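Local coordinates for ferric uptake regulation protein (Helicobacter pylori, PDB 2XIG) that probably acts as an iron-dependent global repressor of transcription, a homodimer that binds the operators of its target genes with Fe(2+) as cofactor, at residues I100-C105 with V140-C145. The protein carries 2 engineered substitutions. Numbering follows the deposited sequence.
Sequences IICLHC and VWCKEC. With ZN (zinc ion), chain M.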
ATOM      1  N   ILE C 100      -5.437   9.917  16.481  1.00 14.88           N
ATOM      2  CA  ILE C 100      -5.019   8.525  16.495  1.00 11.88           C
ATOM      3  C   ILE C 100      -5.960   7.773  15.549  1.00 15.31           C
ATOM      4  O   ILE C 100      -7.164   7.978  15.580  1.00 15.97           O
ATOM      5  CB  ILE C 100      -5.131   7.965  17.928  1.00 15.48           C
ATOM      6  CG1 ILE C 100      -4.015   8.545  18.799  1.00 23.09           C
ATOM      7  CG2 ILE C 100      -5.078   6.445  17.939  1.00 19.83           C
ATOM      8  CD1 ILE C 100      -4.314   8.532  20.290  1.00 23.83           C
ATOM      9  N   ILE C 101      -5.411   6.914  14.701  1.00 15.16           N
ATOM     10  CA  ILE C 101      -6.221   6.185  13.722  1.00 18.26           C
ATOM     11  C   ILE C 101      -5.857   4.712  13.768  1.00 16.26           C
ATOM     12  O   ILE C 101      -4.688   4.360  13.654  1.00 14.75           O
ATOM     13  CB  ILE C 101      -5.982   6.700  12.277  1.00 19.27           C
ATOM     14  CG1 ILE C 101      -6.196   8.215  12.186  1.00 21.53           C
ATOM     15  CG2 ILE C 101      -6.864   5.949  11.274  1.00 18.80           C
ATOM     16  CD1 ILE C 101      -4.912   9.004  12.267  1.00 21.29           C
ATOM     17  N   CYS C 102      -6.855   3.849  13.945  1.00 17.19           N
ATOM     18  CA  CYS C 102      -6.616   2.419  14.003  1.00 17.49           C
ATOM     19  C   CYS C 102      -6.463   1.849  12.597  1.00 20.52           C
ATOM     20  O   CYS C 102      -7.339   2.017  11.757  1.00 22.49           O
ATOM     21  CB  CYS C 102      -7.752   1.695  14.725  1.00 17.18           C
ATOM     22  SG  CYS C 102      -7.466  -0.083  14.769  1.00 19.43           S
ATOM     23  N   LEU C 103      -5.345   1.178  12.353  1.00 21.16           N
ATOM     24  CA  LEU C 103      -5.063   0.609  11.038  1.00 21.01           C
ATOM     25  C   LEU C 103      -5.973  -0.555  10.677  1.00 26.50           C
ATOM     26  O   LEU C 103      -6.059  -0.938   9.510  1.00 27.68           O
ATOM     27  CB  LEU C 103      -3.616   0.134  10.973  1.00 20.80           C
ATOM     28  CG  LEU C 103      -2.591   1.259  10.974  1.00 22.31           C
ATOM     29  CD1 LEU C 103      -1.262   0.744  11.467  1.00 14.61           C
ATOM     30  CD2 LEU C 103      -2.471   1.874   9.581  1.00 24.08           C
ATOM     31  N   HIS C 104      -6.638  -1.131  11.671  1.00 23.78           N
ATOM     32  CA  HIS C 104      -7.446  -2.319  11.411  1.00 27.01           C
ATOM     33  C   HIS C 104      -8.913  -1.972  11.182  1.00 30.44           C
ATOM     34  O   HIS C 104      -9.515  -2.429  10.209  1.00 30.44           O
ATOM     35  CB  HIS C 104      -7.294  -3.351  12.534  1.00 22.01           C
ATOM     36  CG  HIS C 104      -7.978  -4.654  12.245  1.00 29.41           C
ATOM     37  ND1 HIS C 104      -7.645  -5.444  11.166  1.00 28.83           N
ATOM     38  CD2 HIS C 104      -8.977  -5.302  12.890  1.00 34.59           C
ATOM     39  CE1 HIS C 104      -8.410  -6.523  11.158  1.00 33.74           C
ATOM     40  NE2 HIS C 104      -9.225  -6.462  12.197  1.00 35.13           N
ATOM     41  N   CYS C 105      -9.482  -1.145  12.059  1.00 28.89           N
ATOM     42  CA  CYS C 105     -10.912  -0.839  11.990  1.00 24.50           C
ATOM     43  C   CYS C 105     -11.208   0.590  11.531  1.00 26.04           C
ATOM     44  O   CYS C 105     -12.359   0.940  11.288  1.00 26.28           O
ATOM     45  CB  CYS C 105     -11.590  -1.125  13.330  1.00 23.35           C
ATOM     46  SG  CYS C 105     -11.299   0.154  14.605  1.00 24.00           S
ATOM     47  N   VAL C 140      -2.364   3.079  14.873  1.00 15.40           N
ATOM     48  CA  VAL C 140      -2.325   2.112  15.956  1.00 14.41           C
ATOM     49  C   VAL C 140      -3.157   0.878  15.630  1.00 11.61           C
ATOM     50  O   VAL C 140      -3.863   0.848  14.633  1.00 15.53           O
ATOM     51  CB  VAL C 140      -2.921   2.728  17.242  1.00 16.48           C
ATOM     52  CG1 VAL C 140      -2.155   3.988  17.636  1.00  9.45           C
ATOM     53  CG2 VAL C 140      -4.395   3.050  17.033  1.00 15.71           C
ATOM     54  N   TRP C 141      -3.048  -0.130  16.487  1.00 16.38           N
ATOM     55  CA  TRP C 141      -4.104  -1.123  16.654  1.00 18.74           C
ATOM     56  C   TRP C 141      -4.837  -0.740  17.927  1.00 20.47           C
ATOM     57  O   TRP C 141      -4.237  -0.702  19.007  1.00 19.85           O
ATOM     58  CB  TRP C 141      -3.533  -2.535  16.813  1.00 21.05           C
ATOM     59  CG  TRP C 141      -2.620  -2.963  15.726  1.00 19.96           C
ATOM     60  CD1 TRP C 141      -2.521  -2.419  14.479  1.00 18.37           C
ATOM     61  CD2 TRP C 141      -1.678  -4.044  15.772  1.00 22.22           C
ATOM     62  NE1 TRP C 141      -1.567  -3.089  13.748  1.00 18.69           N
ATOM     63  CE2 TRP C 141      -1.036  -4.093  14.518  1.00 23.20           C
ATOM     64  CE3 TRP C 141      -1.314  -4.977  16.753  1.00 23.64           C
ATOM     65  CZ2 TRP C 141      -0.049  -5.038  14.213  1.00 20.22           C
ATOM     66  CZ3 TRP C 141      -0.327  -5.914  16.452  1.00 25.10           C
ATOM     67  CH2 TRP C 141       0.292  -5.937  15.189  1.00 21.57           C
ATOM     68  N   CYS C 142      -6.125  -0.442  17.809  1.00 14.96           N
ATOM     69  CA  CYS C 142      -6.863   0.098  18.939  1.00 23.13           C
ATOM     70  C   CYS C 142      -7.171  -1.010  19.939  1.00 26.09           C
ATOM     71  O   CYS C 142      -6.980  -2.197  19.655  1.00 20.83           O
ATOM     72  CB  CYS C 142      -8.149   0.785  18.471  1.00 24.79           C
ATOM     73  SG  CYS C 142      -9.529  -0.342  18.117  1.00 23.53           S
ATOM     74  N   LYS C 143      -7.633  -0.606  21.112  1.00 21.86           N
ATOM     75  CA  LYS C 143      -7.990  -1.541  22.169  1.00 26.28           C
ATOM     76  C   LYS C 143      -8.967  -2.604  21.670  1.00 25.35           C
ATOM     77  O   LYS C 143      -8.784  -3.789  21.931  1.00 28.82           O
ATOM     78  CB  LYS C 143      -8.611  -0.780  23.341  1.00 27.78           C
ATOM     79  CG  LYS C 143      -8.959  -1.650  24.528  1.00 35.83           C
ATOM     80  CD  LYS C 143      -9.578  -0.820  25.641  1.00 44.38           C
ATOM     81  CE  LYS C 143      -9.884  -1.672  26.864  1.00 50.68           C
ATOM     82  NZ  LYS C 143     -10.848  -2.766  26.555  1.00 54.26           N
ATOM     83  N   GLU C 144     -10.004  -2.175  20.955  1.00 23.23           N
ATOM     84  CA  GLU C 144     -11.077  -3.092  20.565  1.00 22.47           C
ATOM     85  C   GLU C 144     -10.613  -4.158  19.564  1.00 27.33           C
ATOM     86  O   GLU C 144     -11.031  -5.311  19.645  1.00 27.67           O
ATOM     87  CB  GLU C 144     -12.280  -2.320  20.013  1.00 24.98           C
ATOM     88  CG  GLU C 144     -13.123  -1.603  21.088  1.00 26.99           C
ATOM     89  CD  GLU C 144     -12.385  -0.451  21.758  1.00 32.97           C
ATOM     90  OE1 GLU C 144     -11.619   0.259  21.071  1.00 32.10           O
ATOM     91  OE2 GLU C 144     -12.577  -0.247  22.976  1.00 33.48           O
ATOM     92  N   CYS C 145      -9.742  -3.772  18.634  1.00 21.12           N
ATOM     93  CA  CYS C 145      -9.213  -4.716  17.643  1.00 26.08           C
ATOM     94  C   CYS C 145      -8.182  -5.680  18.225  1.00 23.85           C
ATOM     95  O   CYS C 145      -8.004  -6.789  17.713  1.00 31.60           O
ATOM     96  CB  CYS C 145      -8.618  -3.975  16.439  1.00 13.87           C
ATOM     97  SG  CYS C 145      -9.848  -3.174  15.420  1.00 24.80           S
TER
HETATM   98 ZN    ZN M1152      -9.510  -0.833  15.721  1.00 23.31          ZN
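C102 and C105 face C142 and C145 across a zinc ion, and the four thiolates complete a Cys4 site built from two CxxC motifs. The C105 SG–zinc bond measures 2.3 Å and that from C102 SG 2.4 Å. With its sulfur anti to the backbone N (chi1 179°), C102 SG also accepts three backbone N-H bonds: C142 N donates across the contact at 3.3 Å, while H104 N and C105 N donate from the loop that follows its strand. Such N-H bonds probably temper the negative charge of the thiolate. C142 SG accepts one N-H, from C145 N at 3.5 Å, a capping bond, with C142 at the N-cap of the short helix 143-146.

Backbone pairing leads into the site. C102 and V140 form a parallel bridge, flanked by V140 N to I101 O (2.9 Å) and a nearly straight L103 N to V140 O bond (2.7 Å).

Among side chains, I100 CG2 packs on V140 CG2 at 3.6 Å, the two side chains crossing at about a right angle. C145 SG meets the H104 ring at its edge, in plane, 3.4 Å from CD2.

Consistent with the structural zinc of Fur proteins, the site ties the end of strand 98-102, central between 108-111 and 130-141, to helix 143-146, while V140 and W141 continue the sheet into the second subunit.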